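Side-chain contacts in nucleoporin NUP82 (Chaetomium thermophilum, PDB 5CWW), which probably serves as a structural component of the nuclear pore complex and as a docking partner for transport factors, this chain being its N-terminal beta-propeller part: residues 7-10 / 11-14; 293-296 / 297-300; 219-222 / 223-226; 520-523 / 524-528. All blocks are in the same frame, centred on the assembly; numbering follows the deposited sequence. Where two conformers were deposited one is given.

Interaction 1 of 4, residues 7-10 / 11-14; sequences FAPA and WLNE
Pro9 lies over one face of the Trp11 indole at a short 3-10 turn near the start of the beta-propeller domain. This is the tight side. Pro9 CG stands 3.8 Å from the centroid of the five-membered ring, a CH-pi contact over the face, and Pro9 CB comes to 3.3 Å from Trp11 NE1. The indole gets there because Trp11 CG sits between its own backbone N and carbonyl carbon (chi1 53°), which folds the ring back toward the proline. Leu12 CG lies over the same face, likewise toward the rim, while Leu12 CD1 runs alongside the proline ring at 4.0 Å from Pro9 CD. Helix 69-77 adds Lys73 and Trp76 against Trp11, and Ala587 of strand 585-589 packs on Pro9 and Leu12. The other side is looser: Ala8 CB reaches Leu12 CB only at 4.3 Å, and Ala10 is exposed, its CB pointing away from residues 11-14, and it touches Trp76. Two backbone bonds hold the bend. Leu12 N donates to Pro9 O at 3.1 Å, and Asn13 N donates to Ala10 O at 3.2 Å.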
loop_
_atom_site.group_PDB
_atom_site.type_symbol
_atom_site.label_atom_id
_atom_site.label_comp_id
_atom_site.label_asym_id
_atom_site.label_seq_id
_atom_site.Cartn_x
_atom_site.Cartn_y
_atom_site.Cartn_z
ATOM N N PHE B 7 9.039 -10.222 -30.119
ATOM C CA PHE B 7 9.807 -10.209 -28.879
ATOM C C PHE B 7 9.464 -11.413 -28.007
ATOM O O PHE B 7 9.332 -11.297 -26.790
ATOM C CB PHE B 7 9.552 -8.908 -28.119
ATOM C CG PHE B 7 9.972 -7.679 -28.873
ATOM C CD1 PHE B 7 9.086 -7.034 -29.720
ATOM C CD2 PHE B 7 11.257 -7.178 -28.747
ATOM C CE1 PHE B 7 9.471 -5.906 -30.420
ATOM C CE2 PHE B 7 11.648 -6.051 -29.444
ATOM C CZ PHE B 7 10.754 -5.415 -30.283
ATOM N N ALA B 8 9.332 -12.570 -28.645
ATOM C CA ALA B 8 9.037 -13.816 -27.948
ATOM C C ALA B 8 9.429 -14.994 -28.838
ATOM O O ALA B 8 9.521 -14.842 -30.054
ATOM C CB ALA B 8 7.563 -13.884 -27.573
ATOM N N PRO B 9 9.668 -16.171 -28.238
ATOM C CA PRO B 9 10.039 -17.332 -29.056
ATOM C C PRO B 9 8.897 -17.793 -29.956
ATOM O O PRO B 9 7.759 -17.361 -29.773
ATOM C CB PRO B 9 10.389 -18.400 -28.014
ATOM C CG PRO B 9 9.657 -17.993 -26.788
ATOM C CD PRO B 9 9.642 -16.496 -26.801
ATOM N N ALA B 10 9.205 -18.662 -30.912
ATOM C CA ALA B 10 8.228 -19.096 -31.905
ATOM C C ALA B 10 7.039 -19.816 -31.276
ATOM O O ALA B 10 5.930 -19.765 -31.807
ATOM C CB ALA B 10 8.897 -19.995 -32.931
ATOM N N TRP B 11 7.267 -20.485 -30.149
ATOM C CA TRP B 11 6.219 -21.282 -29.516
ATOM C C TRP B 11 5.281 -20.421 -28.665
ATOM O O TRP B 11 4.427 -20.946 -27.950
ATOM C CB TRP B 11 6.829 -22.408 -28.670
ATOM C CG TRP B 11 7.848 -21.970 -27.663
ATOM C CD1 TRP B 11 9.187 -21.816 -27.870
ATOM C CD2 TRP B 11 7.615 -21.650 -26.286
ATOM N NE1 TRP B 11 9.802 -21.410 -26.710
ATOM C CE2 TRP B 11 8.858 -21.301 -25.723
ATOM C CE3 TRP B 11 6.475 -21.619 -25.477
ATOM C CZ2 TRP B 11 8.995 -20.925 -24.388
ATOM C CZ3 TRP B 11 6.612 -21.245 -24.151
ATOM C CH2 TRP B 11 7.863 -20.904 -23.621
ATOM N N LEU B 12 5.444 -19.103 -28.750
ATOM C CA LEU B 12 4.521 -18.162 -28.118
ATOM C C LEU B 12 3.948 -17.193 -29.150
ATOM O O LEU B 12 3.147 -16.321 -28.810
ATOM C CB LEU B 12 5.214 -17.385 -26.994
ATOM C CG LEU B 12 5.522 -18.150 -25.703
ATOM C CD1 LEU B 12 6.265 -17.254 -24.723
ATOM C CD2 LEU B 12 4.254 -18.696 -25.059
ATOM N N ASN B 13 4.358 -17.352 -30.406
ATOM C CA ASN B 13 3.839 -16.535 -31.498
ATOM C C ASN B 13 2.936 -17.348 -32.415
ATOM O O ASN B 13 3.120 -18.552 -32.574
ATOM C CB ASN B 13 4.986 -15.929 -32.310
ATOM C CG ASN B 13 5.873 -15.019 -31.481
ATOM O OD1 ASN B 13 7.099 -15.112 -31.538
ATOM N ND2 ASN B 13 5.258 -14.130 -30.707
ATOM N N GLU B 14 1.959 -16.674 -33.013
ATOM C CA GLU B 14 1.026 -17.307 -33.938
ATOM C C GLU B 14 1.786 -18.010 -35.067
ATOM O O GLU B 14 2.816 -17.511 -35.517
ATOM C CB GLU B 14 0.067 -16.252 -34.502
ATOM C CG GLU B 14 -1.236 -16.803 -35.062
ATOM C CD GLU B 14 -2.228 -15.712 -35.426
ATOM O OE1 GLU B 14 -3.212 -16.018 -36.132
ATOM O OE2 GLU B 14 -2.029 -14.554 -35.001
#

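Interaction 2 of 4, residues 293-296 / 297-300; sequences TPPP and TLIP
Pro294 brings its saturated ring to Leu298 and Ile299, and Pro295 its ring to Leu298; neither offers an aromatic face, and it is individual ring carbons that do the touching. Pro294 meets two residues at once: its CB lies 3.8 Å from Leu298 CD2, and its CG lies 3.7 Å from Ile299 CD1. The Pro295 ring crosses Leu298 at a slant, with Pro295 CD 3.9 Å from Leu298 CB. The flat group that matters is the Pro295 carbonyl, which Leu298 N approaches from above its plane in a nearly straight bond of 3.0 Å (N-H...O angle 173°). That bond closes a type I beta turn over Pro296 and Thr297, just where helix 298-315 begins. Leu298 swings its CG opposite the backbone N (chi1 -171°), which carries CD2 back to the prolines; the extended outer bond of Ile299 (chi2 177°) carries CD1 out to the Pro294 ring. One turn on, Pro300 has no N-H to give, and its CD rests 3.5 Å from Pro296 O instead. Tyr357 of strand 354-358 packs on both Pro294 and Ile299, while Pro269 and Met270 meet Leu298. With no charge and a single hydrogen bond across it, this entry to the helix relies on apolar packing and on proline rings that restrict how the backbone can turn.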
loop_
_atom_site.group_PDB
_atom_site.type_symbol
_atom_site.label_atom_id
_atom_site.label_comp_id
_atom_site.label_asym_id
_atom_site.label_seq_id
_atom_site.Cartn_x
_atom_site.Cartn_y
_atom_site.Cartn_z
ATOM N N THR B 293 1.337 -17.330 11.411
ATOM C CA THR B 293 2.348 -18.384 11.412
ATOM C C THR B 293 3.730 -17.785 11.157
ATOM O O THR B 293 4.023 -17.371 10.037
ATOM C CB THR B 293 2.054 -19.445 10.337
ATOM O OG1 THR B 293 0.797 -20.071 10.617
ATOM C CG2 THR B 293 3.152 -20.507 10.300
ATOM N N PRO B 294 4.582 -17.731 12.193
ATOM C CA PRO B 294 5.942 -17.220 12.001
ATOM C C PRO B 294 6.938 -18.321 11.656
ATOM O O PRO B 294 6.741 -19.463 12.069
ATOM C CB PRO B 294 6.269 -16.611 13.361
ATOM C CG PRO B 294 5.541 -17.492 14.325
ATOM C CD PRO B 294 4.287 -17.963 13.618
ATOM N N PRO B 295 7.999 -17.988 10.908
ATOM C CA PRO B 295 9.067 -18.978 10.757
ATOM C C PRO B 295 9.801 -19.154 12.084
ATOM O O PRO B 295 9.761 -18.242 12.909
ATOM C CB PRO B 295 9.969 -18.370 9.681
ATOM C CG PRO B 295 9.727 -16.905 9.769
ATOM C CD PRO B 295 8.287 -16.745 10.171
ATOM N N PRO B 296 10.458 -20.306 12.289
ATOM C CA PRO B 296 11.026 -20.692 13.587
ATOM C C PRO B 296 11.887 -19.615 14.250
ATOM O O PRO B 296 12.002 -19.596 15.476
ATOM C CB PRO B 296 11.883 -21.913 13.242
ATOM C CG PRO B 296 11.274 -22.469 12.011
ATOM C CD PRO B 296 10.760 -21.296 11.240
ATOM N N THR B 297 12.472 -18.731 13.446
ATOM C CA THR B 297 13.468 -17.786 13.935
ATOM C C THR B 297 12.933 -16.374 14.184
ATOM O O THR B 297 13.657 -15.521 14.699
ATOM C CB THR B 297 14.645 -17.683 12.942
ATOM O OG1 THR B 297 15.637 -16.786 13.459
ATOM C CG2 THR B 297 14.168 -17.189 11.579
ATOM N N LEU B 298 11.678 -16.120 13.829
ATOM C CA LEU B 298 11.133 -14.766 13.926
ATOM C C LEU B 298 10.917 -14.337 15.377
ATOM O O LEU B 298 11.435 -13.307 15.809
ATOM C CB LEU B 298 9.816 -14.655 13.153
ATOM C CG LEU B 298 9.271 -13.231 13.001
ATOM C CD1 LEU B 298 10.198 -12.381 12.137
ATOM C CD2 LEU B 298 7.868 -13.238 12.419
ATOM N N ILE B 299 10.151 -15.126 16.125
ATOM C CA ILE B 299 9.807 -14.785 17.504
ATOM C C ILE B 299 11.035 -14.648 18.410
ATOM O O ILE B 299 11.136 -13.673 19.155
ATOM C CB ILE B 299 8.836 -15.828 18.107
ATOM C CG1 ILE B 299 7.474 -15.712 17.415
ATOM C CG2 ILE B 299 8.669 -15.622 19.616
ATOM C CD1 ILE B 299 6.439 -16.731 17.858
ATOM N N PRO B 300 11.969 -15.615 18.365
ATOM C CA PRO B 300 13.145 -15.461 19.229
ATOM C C PRO B 300 13.996 -14.236 18.887
ATOM O O PRO B 300 14.557 -13.620 19.794
ATOM C CB PRO B 300 13.932 -16.756 18.996
ATOM C CG PRO B 300 13.402 -17.322 17.730
ATOM C CD PRO B 300 11.970 -16.912 17.668
#

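Interaction 3 of 4, residues 219-222 / 223-226; sequences IDLK and KLAD
Asp220 and Lys223 cross at about a right angle, with the aliphatic part of the lysine passing beside the carboxylate before its end turns back to it. In the lysine conformer given, one of two deposited, Lys223 NZ meets Asp220 OD2 at 2.7 Å on the anti side. Lys222 takes the other oxygen: bent at its last two torsions, it curls round to put NZ 2.8 Å from Asp220 OD1 on the syn side. Lys222 N reaches that same OD1 from the opposite face of the carboxylate, 3.1 Å away. This last bond makes Asp220 the N-cap of helix 221-225, where strand 217-220 of a propeller blade runs straight into the helix. With its CG anti to the backbone N (chi1 -170°), Asp220 can serve all three donors. A leucine here would probably leave Lys222 N uncapped and both ammonium groups without their carboxylate mate, though Asp196 O and Gly235 O also bind Lys222 NZ and Lys223 NZ respectively. On the apolar side, Leu224 slants across Ile219, its CD2 4.1 Å from Ile219 CG2 and 4.2 Å from Leu221 CD2. Leu284 of strand 281-284 packs on Leu221 and Leu224. Asp226 OD1 forms a salt bridge with a basic side chain of another protein's chain.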
loop_
_atom_site.group_PDB
_atom_site.type_symbol
_atom_site.label_atom_id
_atom_site.label_comp_id
_atom_site.label_asym_id
_atom_site.label_seq_id
_atom_site.Cartn_x
_atom_site.Cartn_y
_atom_site.Cartn_z
ATOM N N ILE B 219 -9.354 -0.993 9.076
ATOM C CA ILE B 219 -8.718 0.197 9.626
ATOM C C ILE B 219 -8.850 1.374 8.671
ATOM O O ILE B 219 -8.396 1.307 7.529
ATOM C CB ILE B 219 -7.218 -0.038 9.910
ATOM C CG1 ILE B 219 -7.023 -1.271 10.798
ATOM C CG2 ILE B 219 -6.598 1.195 10.568
ATOM C CD1 ILE B 219 -5.589 -1.757 10.858
ATOM N N ASP B 220 -9.455 2.455 9.148
ATOM C CA ASP B 220 -9.483 3.707 8.405
ATOM C C ASP B 220 -8.260 4.533 8.789
ATOM O O ASP B 220 -8.226 5.149 9.856
ATOM C CB ASP B 220 -10.772 4.478 8.693
ATOM C CG ASP B 220 -10.973 5.660 7.760
ATOM O OD1 ASP B 220 -10.005 6.074 7.083
ATOM O OD2 ASP B 220 -12.107 6.182 7.709
ATOM N N LEU B 221 -7.258 4.538 7.917
ATOM C CA LEU B 221 -6.013 5.258 8.176
ATOM C C LEU B 221 -6.233 6.755 8.393
ATOM O O LEU B 221 -5.449 7.407 9.083
ATOM C CB LEU B 221 -5.026 5.040 7.027
ATOM C CG LEU B 221 -4.663 3.580 6.736
ATOM C CD1 LEU B 221 -3.640 3.492 5.614
ATOM C CD2 LEU B 221 -4.148 2.875 7.976
ATOM N N LYS B 222 -7.299 7.296 7.809
ATOM C CA LYS B 222 -7.592 8.721 7.932
ATOM C C LYS B 222 -8.022 9.070 9.358
ATOM O O LYS B 222 -7.737 10.163 9.846
ATOM C CB LYS B 222 -8.669 9.132 6.930
ATOM C CG LYS B 222 -8.297 8.837 5.481
ATOM C CD LYS B 222 -9.315 9.405 4.502
ATOM C CE LYS B 222 -10.719 8.858 4.755
ATOM N NZ LYS B 222 -10.745 7.365 4.732
ATOM N N LYS B 223 -8.709 8.142 10.019
ATOM C CA LYS B 223 -9.058 8.312 11.424
ATOM C C LYS B 223 -7.817 8.106 12.285
ATOM O O LYS B 223 -7.529 8.895 13.184
ATOM C CB LYS B 223 -10.155 7.330 11.849
ATOM C CG LYS B 223 -11.458 7.435 11.064
ATOM C CD LYS B 223 -12.545 6.576 11.705
ATOM C CE LYS B 223 -13.853 6.611 10.922
ATOM N NZ LYS B 223 -13.838 5.708 9.734
ATOM N N LEU B 224 -7.086 7.035 11.990
ATOM C CA LEU B 224 -5.898 6.665 12.749
ATOM C C LEU B 224 -4.818 7.746 12.730
ATOM O O LEU B 224 -4.154 7.982 13.741
ATOM C CB LEU B 224 -5.327 5.358 12.196
ATOM C CG LEU B 224 -4.066 4.802 12.856
ATOM C CD1 LEU B 224 -4.307 4.493 14.320
ATOM C CD2 LEU B 224 -3.609 3.559 12.114
ATOM N N ALA B 225 -4.659 8.408 11.589
ATOM C CA ALA B 225 -3.604 9.409 11.424
ATOM C C ALA B 225 -3.760 10.561 12.411
ATOM O O ALA B 225 -2.771 11.138 12.862
ATOM C CB ALA B 225 -3.600 9.942 9.996
ATOM N N ASP B 226 -5.003 10.879 12.754
ATOM C CA ASP B 226 -5.302 12.053 13.569
ATOM C C ASP B 226 -5.689 11.678 14.998
ATOM O O ASP B 226 -6.035 12.542 15.800
ATOM C CB ASP B 226 -6.421 12.864 12.916
ATOM C CG ASP B 226 -6.078 13.286 11.501
ATOM O OD1 ASP B 226 -4.935 13.740 11.277
ATOM O OD2 ASP B 226 -6.946 13.156 10.613
#

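Interaction 4 of 4, residues 520-523 / 524-528; sequences FRLE and SELQS
Glu523 and Gln527, four residues apart at the end of a helix, meet through Glu523 OE2 and Gln527 NE2 at 2.6 Å. The distance is short but the bond is weak: the N-H...O angle is only 115°, and the carboxylate and amide planes stand 86° apart. Glu523 arrives there by leaving the helix with CG opposite its backbone N (chi1 178°) and then bending at the next bond. The other carboxylate oxygen, OE1, lies 3.7 Å from Leu526 CD1 and has the stronger partner in Ser424 OG. Were Glu523 cut back to an alanine, Ser424 OG would probably lose this partner and the Gln527 amide, already weakly held, would be likely to turn more freely. On another side of the helix the Ser524 hydroxyl folds back onto the backbone and donates to Arg521 O at 2.7 Å. Glu525 N joins it from the same face of that carbonyl, so one oxygen is gripped twice. Behind these groups stands ordinary helical bonding, with Leu526 N 3.0 Å from Leu522 O and Gln527 N 2.9 Å from Glu523 O; Gln527 is also where the backbone leaves helical angles. Farther out, Leu522 and Leu526 each pack on apolar side chains of another protein's chain. Helix 518-526 lies against helix 534-543, where Leu541 touches Arg521 and Leu522, and Arg537 forms a salt bridge with Glu525.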
loop_
_atom_site.group_PDB
_atom_site.type_symbol
_atom_site.label_atom_id
_atom_site.label_comp_id
_atom_site.label_asym_id
_atom_site.label_seq_id
_atom_site.Cartn_x
_atom_site.Cartn_y
_atom_site.Cartn_z
ATOM N N PHE B 520 25.530 -5.798 -0.592
ATOM C CA PHE B 520 26.423 -6.739 0.073
ATOM C C PHE B 520 27.669 -6.039 0.617
ATOM O O PHE B 520 28.185 -6.416 1.668
ATOM C CB PHE B 520 26.827 -7.860 -0.889
ATOM C CG PHE B 520 25.676 -8.714 -1.349
ATOM C CD1 PHE B 520 24.739 -9.191 -0.446
ATOM C CD2 PHE B 520 25.528 -9.037 -2.687
ATOM C CE1 PHE B 520 23.680 -9.977 -0.871
ATOM C CE2 PHE B 520 24.473 -9.821 -3.117
ATOM C CZ PHE B 520 23.548 -10.291 -2.208
ATOM N N ARG B 521 28.152 -5.026 -0.097
ATOM C CA ARG B 521 29.322 -4.278 0.357
ATOM C C ARG B 521 28.990 -3.459 1.602
ATOM O O ARG B 521 29.824 -3.310 2.494
ATOM C CB ARG B 521 29.852 -3.356 -0.745
ATOM C CG ARG B 521 30.330 -4.076 -1.996
ATOM C CD ARG B 521 31.099 -3.132 -2.908
ATOM N NE ARG B 521 30.969 -3.492 -4.318
ATOM C CZ ARG B 521 31.677 -4.443 -4.921
ATOM N NH1 ARG B 521 32.574 -5.148 -4.244
ATOM N NH2 ARG B 521 31.484 -4.693 -6.209
ATOM N N LEU B 522 27.772 -2.931 1.659
ATOM C CA LEU B 522 27.349 -2.164 2.823
ATOM C C LEU B 522 27.222 -3.085 4.029
ATOM O O LEU B 522 27.675 -2.752 5.123
ATOM C CB LEU B 522 26.025 -1.443 2.561
ATOM C CG LEU B 522 25.447 -0.674 3.756
ATOM C CD1 LEU B 522 26.467 0.299 4.348
ATOM C CD2 LEU B 522 24.170 0.066 3.365
ATOM N N GLU B 523 26.605 -4.245 3.824
ATOM C CA GLU B 523 26.401 -5.201 4.908
ATOM C C GLU B 523 27.733 -5.692 5.474
ATOM O O GLU B 523 27.869 -5.873 6.685
ATOM C CB GLU B 523 25.566 -6.391 4.429
ATOM C CG GLU B 523 25.349 -7.470 5.491
ATOM C CD GLU B 523 24.576 -6.968 6.699
ATOM O OE1 GLU B 523 23.913 -5.916 6.591
ATOM O OE2 GLU B 523 24.638 -7.622 7.762
ATOM N N SER B 524 28.710 -5.916 4.600
ATOM C CA SER B 524 30.021 -6.378 5.044
ATOM C C SER B 524 30.680 -5.323 5.926
ATOM O O SER B 524 31.337 -5.649 6.913
ATOM C CB SER B 524 30.919 -6.710 3.850
ATOM O OG SER B 524 31.194 -5.552 3.083
ATOM N N GLU B 525 30.498 -4.056 5.572
ATOM C CA GLU B 525 31.014 -2.967 6.389
ATOM C C GLU B 525 30.293 -2.890 7.734
ATOM O O GLU B 525 30.906 -2.580 8.755
ATOM C CB GLU B 525 30.890 -1.634 5.655
ATOM C CG GLU B 525 31.630 -0.497 6.340
ATOM C CD GLU B 525 33.102 -0.806 6.546
ATOM O OE1 GLU B 525 33.704 -1.451 5.660
ATOM O OE2 GLU B 525 33.653 -0.413 7.597
ATOM N N LEU B 526 28.994 -3.172 7.733
ATOM C CA LEU B 526 28.222 -3.187 8.971
ATOM C C LEU B 526 28.681 -4.323 9.878
ATOM O O LEU B 526 28.638 -4.206 11.103
ATOM C CB LEU B 526 26.724 -3.324 8.680
ATOM C CG LEU B 526 26.049 -2.105 8.043
ATOM C CD1 LEU B 526 24.647 -2.456 7.567
ATOM C CD2 LEU B 526 26.006 -0.932 9.017
ATOM N N GLN B 527 29.129 -5.417 9.270
ATOM C CA GLN B 527 29.629 -6.564 10.018
ATOM C C GLN B 527 31.152 -6.541 10.140
ATOM O O GLN B 527 31.754 -7.518 10.579
ATOM C CB GLN B 527 29.182 -7.863 9.346
ATOM C CG GLN B 527 27.679 -8.084 9.370
ATOM C CD GLN B 527 27.272 -9.408 8.752
ATOM O OE1 GLN B 527 28.116 -10.188 8.312
ATOM N NE2 GLN B 527 25.968 -9.663 8.704
ATOM N N SER B 528 31.765 -5.424 9.753
ATOM C CA SER B 528 33.223 -5.316 9.712
ATOM C C SER B 528 33.876 -5.651 11.047
ATOM O O SER B 528 33.421 -5.219 12.105
ATOM C CB SER B 528 33.645 -3.910 9.285
ATOM O OG SER B 528 35.059 -3.813 9.202
#

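Overall arrangement
From the N terminus the chain passes interaction 1, then 3, then 2, then 4; all lie in series, and none nests in or crosses another. Each closes only a turn or a stretch of helix. Interaction 1 sets the N-terminal segment against strand 585-589, near the chain's other end, and helix 69-77. Interaction 3 joins the end of strand 217-220 to helix 221-225, and interaction 2 leads from strand 291-292 into helix 298-315. Interaction 4 lies in the helical insertion between strands 509-514 and 548-554. Interactions 2 and 4 come nearest, about 13 Å between closest atoms, whereas 1 and 3 have centres 49 Å apart on opposite sides of the chain's centre. Interactions 3 and 4 also face other proteins.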